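Local structure of putative glycoside hydrolase (Parabacteroides distasonis ATCC 8503, 3GYC) at residues A[239-242]-A[243-246]; A[252-255]-A[256-259]. The protein is a putative glycoside hydrolase with a cellulase-like TIM-barrel domain, and probably hydrolyses glycosidic bonds in a carbohydrate substrate not yet identified. One frame throughout, in Å; residues are numbered along the deposited sequence.

Contact 1 (A[239-242]-A[243-246])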
ATOM      1  N   GLN A 239      -3.065  15.297   3.649  1.00 13.59           N
ATOM      2  CA  GLN A 239      -1.761  15.420   4.352  1.00 14.23           C
ATOM      3  C   GLN A 239      -0.843  16.520   3.803  1.00 15.36           C
ATOM      4  O   GLN A 239       0.173  16.845   4.419  1.00 15.78           O
ATOM      5  CB  GLN A 239      -0.988  14.094   4.298  1.00 15.16           C
ATOM      6  CG  GLN A 239      -1.629  12.951   5.087  1.00 15.37           C
ATOM      7  CD  GLN A 239      -0.766  11.718   5.175  1.00 16.12           C
ATOM      8  OE1 GLN A 239       0.071  11.453   4.314  1.00 16.32           O
ATOM      9  NE2 GLN A 239      -0.989  10.937   6.199  1.00 18.76           N
ATOM     10  N   GLN A 240      -1.213  17.105   2.669  1.00 14.70           N
ATOM     11  CA  GLN A 240      -0.400  18.127   2.051  1.00 15.45           C
ATOM     12  C   GLN A 240      -0.341  19.377   2.898  1.00 15.26           C
ATOM     13  O   GLN A 240      -1.211  19.622   3.736  1.00 13.40           O
ATOM     14  CB  GLN A 240      -0.918  18.461   0.649  1.00 15.65           C
ATOM     15  CG  GLN A 240      -0.983  17.263  -0.287  1.00 14.44           C
ATOM     16  CD  GLN A 240       0.288  16.491  -0.285  1.00 13.90           C
ATOM     17  OE1 GLN A 240       1.358  17.052  -0.464  1.00 14.55           O
ATOM     18  NE2 GLN A 240       0.195  15.194  -0.076  1.00 12.63           N
ATOM     19  N   ASN A 241       0.708  20.161   2.669  1.00 16.91           N
ATOM     20  CA  ASN A 241       0.950  21.417   3.393  1.00 16.64           C
ATOM     21  C   ASN A 241       0.911  21.222   4.921  1.00 16.94           C
ATOM     22  O   ASN A 241       0.189  21.930   5.652  1.00 13.73           O
ATOM     23  CB  ASN A 241      -0.042  22.497   2.942  1.00 17.22           C
ATOM     24  CG  ASN A 241       0.315  23.880   3.456  1.00 17.94           C
ATOM     25  OD1 ASN A 241       1.482  24.182   3.733  1.00 17.17           O
ATOM     26  ND2 ASN A 241      -0.689  24.738   3.568  1.00 17.98           N
ATOM     27  N   GLY A 242       1.684  20.234   5.382  1.00 17.42           N
ATOM     28  CA  GLY A 242       1.788  19.902   6.808  1.00 17.36           C
ATOM     29  C   GLY A 242       0.473  19.449   7.398  1.00 17.22           C
ATOM     30  O   GLY A 242       0.182  19.720   8.557  1.00 17.53           O
ATOM     31  N   GLY A 243      -0.336  18.794   6.582  1.00 17.06           N
ATOM     32  CA  GLY A 243      -1.626  18.276   6.999  1.00 16.44           C
ATOM     33  C   GLY A 243      -2.659  19.351   7.240  1.00 15.93           C
ATOM     34  O   GLY A 243      -3.473  19.215   8.133  1.00 16.55           O
ATOM     35  N   GLU A 244      -2.640  20.391   6.403  1.00 14.33           N
ATOM     36  CA  GLU A 244      -3.528  21.541   6.540  1.00 13.78           C
ATOM     37  C   GLU A 244      -4.997  21.152   6.589  1.00 11.72           C
ATOM     38  O   GLU A 244      -5.725  21.599   7.461  1.00 12.84           O
ATOM     39  CB  GLU A 244      -3.304  22.561   5.408  1.00 13.76           C
ATOM     40  CG  GLU A 244      -4.153  23.833   5.520  1.00 15.38           C
ATOM     41  CD  GLU A 244      -4.047  24.710   4.290  1.00 17.20           C
ATOM     42  OE1 GLU A 244      -3.110  24.501   3.477  1.00 17.76           O
ATOM     43  OE2 GLU A 244      -4.921  25.578   4.117  1.00 17.83           O
ATOM     44  N   PHE A 245      -5.432  20.342   5.644  1.00 10.91           N
ATOM     45  CA  PHE A 245      -6.816  19.911   5.607  1.00 11.73           C
ATOM     46  C   PHE A 245      -7.300  19.320   6.961  1.00 11.07           C
ATOM     47  O   PHE A 245      -8.324  19.721   7.516  1.00 11.69           O
ATOM     48  CB  PHE A 245      -7.009  18.861   4.510  1.00 10.20           C
ATOM     49  CG  PHE A 245      -8.431  18.471   4.315  1.00 11.23           C
ATOM     50  CD1 PHE A 245      -9.296  19.290   3.620  1.00 11.92           C
ATOM     51  CD2 PHE A 245      -8.916  17.282   4.838  1.00 12.17           C
ATOM     52  CE1 PHE A 245     -10.622  18.945   3.447  1.00 12.85           C
ATOM     53  CE2 PHE A 245     -10.241  16.940   4.680  1.00 12.72           C
ATOM     54  CZ  PHE A 245     -11.096  17.761   3.966  1.00 13.43           C
ATOM     55  N   TYR A 246      -6.535  18.373   7.479  1.00 11.65           N
ATOM     56  CA  TYR A 246      -6.918  17.709   8.713  1.00 12.28           C
ATOM     57  C   TYR A 246      -6.829  18.649   9.925  1.00 11.97           C
ATOM     58  O   TYR A 246      -7.643  18.508  10.857  1.00 12.80           O
ATOM     59  CB  TYR A 246      -6.134  16.407   8.936  1.00 11.45           C
ATOM     60  CG  TYR A 246      -6.630  15.208   8.176  1.00 12.19           C
ATOM     61  CD1 TYR A 246      -7.973  15.039   7.908  1.00 13.34           C
ATOM     62  CD2 TYR A 246      -5.785  14.173   7.854  1.00 12.69           C
ATOM     63  CE1 TYR A 246      -8.454  13.918   7.274  1.00 12.54           C
ATOM     64  CE2 TYR A 246      -6.268  13.029   7.234  1.00 13.47           C
ATOM     65  CZ  TYR A 246      -7.617  12.924   6.954  1.00 13.75           C
ATOM     66  OH  TYR A 246      -8.153  11.839   6.339  1.00 15.79           O
TER
HETATM   67  O   HOH W   1      -3.754  19.357   3.365  1.00  8.13           O

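Contact 2 (A[252-255]-A[256-259])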
ATOM      1  N   GLY A 252      -7.389  13.640  13.863  1.00 15.75           N
ATOM      2  CA  GLY A 252      -6.084  13.251  14.393  1.00 14.31           C
ATOM      3  C   GLY A 252      -5.785  11.768  14.365  1.00 14.26           C
ATOM      4  O   GLY A 252      -5.012  11.287  15.174  1.00 13.09           O
ATOM      5  N   TYR A 253      -6.412  11.038  13.447  1.00 13.29           N
ATOM      6  CA  TYR A 253      -6.190   9.621  13.249  1.00 13.71           C
ATOM      7  C   TYR A 253      -6.435   8.769  14.512  1.00 12.62           C
ATOM      8  O   TYR A 253      -5.850   7.698  14.648  1.00 12.62           O
ATOM      9  CB  TYR A 253      -4.784   9.346  12.705  1.00 12.94           C
ATOM     10  CG  TYR A 253      -4.372  10.129  11.476  1.00 14.13           C
ATOM     11  CD1 TYR A 253      -3.795  11.376  11.600  1.00 15.60           C
ATOM     12  CD2 TYR A 253      -4.484   9.584  10.203  1.00 14.92           C
ATOM     13  CE1 TYR A 253      -3.363  12.077  10.492  1.00 16.12           C
ATOM     14  CE2 TYR A 253      -4.063  10.277   9.084  1.00 15.43           C
ATOM     15  CZ  TYR A 253      -3.518  11.534   9.233  1.00 15.75           C
ATOM     16  OH  TYR A 253      -3.085  12.260   8.133  1.00 14.48           O
ATOM     17  N   ASN A 254      -7.324   9.208  15.394  1.00 12.25           N
ATOM     18  CA  ASN A 254      -7.581   8.458  16.618  1.00 13.87           C
ATOM     19  C   ASN A 254      -8.032   7.017  16.294  1.00 13.07           C
ATOM     20  O   ASN A 254      -8.901   6.787  15.451  1.00 13.26           O
ATOM     21  CB  ASN A 254      -8.572   9.173  17.522  1.00 15.24           C
ATOM     22  CG  ASN A 254      -8.492   8.671  18.940  1.00 16.15           C
ATOM     23  OD1 ASN A 254      -8.908   7.544  19.248  1.00 18.35           O
ATOM     24  ND2 ASN A 254      -7.911   9.476  19.801  1.00 16.00           N
ATOM     25  N   ARG A 255      -7.378   6.049  16.915  1.00 12.67           N
ATOM     26  CA  ARG A 255      -7.639   4.635  16.627  1.00 13.71           C
ATOM     27  C   ARG A 255      -8.782   3.986  17.396  1.00 11.99           C
ATOM     28  O   ARG A 255      -9.350   2.990  16.920  1.00 10.60           O
ATOM     29  CB  ARG A 255      -6.359   3.823  16.856  1.00 16.29           C
ATOM     30  CG  ARG A 255      -5.255   4.295  15.957  1.00 18.55           C
ATOM     31  CD  ARG A 255      -4.074   3.375  15.901  1.00 20.76           C
ATOM     32  NE  ARG A 255      -3.225   3.741  14.767  1.00 23.85           N
ATOM     33  CZ  ARG A 255      -2.072   3.146  14.453  1.00 27.12           C
ATOM     34  NH1 ARG A 255      -1.608   2.147  15.191  1.00 28.55           N
ATOM     35  NH2 ARG A 255      -1.371   3.559  13.395  1.00 29.19           N
ATOM     36  N   PHE A 256      -9.134   4.548  18.552  1.00 11.35           N
ATOM     37  CA  PHE A 256     -10.139   3.944  19.418  1.00 13.40           C
ATOM     38  C   PHE A 256     -11.297   4.822  19.873  1.00 13.96           C
ATOM     39  O   PHE A 256     -12.199   4.327  20.520  1.00 14.29           O
ATOM     40  CB  PHE A 256      -9.435   3.354  20.646  1.00 13.03           C
ATOM     41  CG  PHE A 256      -8.547   2.240  20.291  1.00 15.20           C
ATOM     42  CD1 PHE A 256      -9.080   0.984  20.023  1.00 17.15           C
ATOM     43  CD2 PHE A 256      -7.205   2.444  20.094  1.00 15.73           C
ATOM     44  CE1 PHE A 256      -8.275  -0.038  19.658  1.00 17.72           C
ATOM     45  CE2 PHE A 256      -6.394   1.402  19.676  1.00 17.31           C
ATOM     46  CZ  PHE A 256      -6.928   0.180  19.474  1.00 17.24           C
ATOM     47  N   LEU A 257     -11.259   6.123  19.610  1.00 14.96           N
ATOM     48  CA  LEU A 257     -12.331   6.985  20.042  1.00 15.07           C
ATOM     49  C   LEU A 257     -12.997   7.634  18.853  1.00 15.23           C
ATOM     50  O   LEU A 257     -12.322   7.949  17.866  1.00 14.40           O
ATOM     51  CB  LEU A 257     -11.842   8.028  20.998  1.00 16.57           C
ATOM     52  CG  LEU A 257     -11.397   7.515  22.370  1.00 17.37           C
ATOM     53  CD1 LEU A 257     -10.760   8.687  23.045  1.00 17.36           C
ATOM     54  CD2 LEU A 257     -12.526   6.899  23.206  1.00 17.06           C
ATOM     55  N   PRO A 258     -14.326   7.861  18.956  1.00 13.76           N
ATOM     56  CA  PRO A 258     -15.150   8.354  17.824  1.00 13.74           C
ATOM     57  C   PRO A 258     -15.110   9.858  17.536  1.00 14.19           C
ATOM     58  O   PRO A 258     -15.594  10.280  16.511  1.00 13.41           O
ATOM     59  CB  PRO A 258     -16.572   7.929  18.219  1.00 12.70           C
ATOM     60  CG  PRO A 258     -16.536   7.836  19.708  1.00 13.86           C
ATOM     61  CD  PRO A 258     -15.156   7.412  20.091  1.00 14.08           C
ATOM     62  N   ASP A 259     -14.522  10.634  18.428  1.00 14.33           N
ATOM     63  CA  ASP A 259     -14.526  12.099  18.307  1.00 16.00           C
ATOM     64  C   ASP A 259     -13.909  12.663  17.033  1.00 14.62           C
ATOM     65  O   ASP A 259     -14.478  13.545  16.447  1.00 15.38           O
ATOM     66  CB  ASP A 259     -13.886  12.676  19.550  1.00 19.06           C
ATOM     67  CG  ASP A 259     -14.543  12.134  20.815  1.00 23.15           C
ATOM     68  OD1 ASP A 259     -15.236  12.945  21.486  1.00 27.81           O
ATOM     69  OD2 ASP A 259     -14.464  10.885  21.094  1.00 24.44           O
TER

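Contact 1 (A[239-242]-A[243-246])
The side chain of Asn-241 lies across the carboxylate end of Glu-244, with ND2 meeting OE1 at 2.4 Å. That is shorter than a normal N-H...O bond, so the modelled length is doubtful, though at 153° the N-H...O angle is fairly straight. The amide and carboxylate planes stand 79° apart, and OE1 is the carboxylate oxygen close to ND2. Glu-244 gets there on a fully extended chain, chi1 of -177° setting CG opposite its backbone N, and so reaches back to the amide of Asn-241. OE1 also meets Tyr-278 OH, and OE2 forms a salt bridge to Arg-275, so the carboxylate has further partners on both oxygens. In the backbone, Gly-243 N bonds to Gln-239 O at 3.0 Å, and Glu-244 N reaches Gln-240 O at 3.1 Å. A water donates to Gln-240 O at 2.6 Å and accepts from Phe-245 N at 3.0 Å, bridging a place where the helix lacks its direct bond. Asn-241, Gly-242 and Gly-243 all have positive phi. The result is a glycine-rich turn, three residues in the left-handed region preceding the right-handed helical turns that begin at Glu-244.

Contact 2 (A[252-255]-A[256-259])
The Phe-256 ring has the carbonyl of its own neighbour, Arg-255, over one face, with Arg-255 O 3.5 Å from CG of Phe-256. On its CD2 side the ring meets the start of the Arg-255 side chain, where CB of Arg-255 comes to 3.6 Å from CD2. The other flat group, the amide of Asn-254, is approached on both faces by backbone N-H groups that share its single oxygen. Leu-257 N lies 2.8 Å from Asn-254 OD1 and 36° above the carbonyl plane. Phe-256 N, 3.1 Å from the same OD1, comes from the opposite face and is tilted by 20°. Two bonds from opposite sides should restrict rotation of the amide. Asn-254 gets there because chi1 of -161° swings CG beside its own carbonyl carbon, carrying OD1 forward over the residues that follow. The aliphatic start of Leu-257 packs on the same oxygen, its CB 3.5 Å from OD1. Without the amide, as with an alanine here, the N-H groups of Phe-256 and Leu-257 would probably lose their shared acceptor, and the turn the side-chain bonds that close it. Around the turn, Asn-254 N bonds to Asp-260 OD2, and the backbone of Arg-255 is hydrogen-bonded to Asn-78 and Gln-79. The bond from OD1 of Asn-254 to the N-H two residues on makes this an Asx turn, extended by a second bond to the third residue, in the surface loop that leads into helix 259-273.

Following the chain from the N terminus, strand 231-232 of the parallel barrel leads to contact 1, which closes the glycine-rich turn in the first part of 240-249. Contact 2 comes later, after that helix has ended, and closes the turn just before helix 259-273. The two are in series, neither nested nor crossed, with centres about 17 Å apart on the same side of the chain's centre. Tyr-253 joins them: its OH lies 3.1 Å from Gln-239 NE2, a probable hydrogen bond, and its ring meets that of Tyr-246 edge-to-face. The loop after helix 240-249 is thereby tied back to Gln-239, just ahead of the helix, and to Tyr-246 within it, all in the connection between strands 231-232 and 301-303.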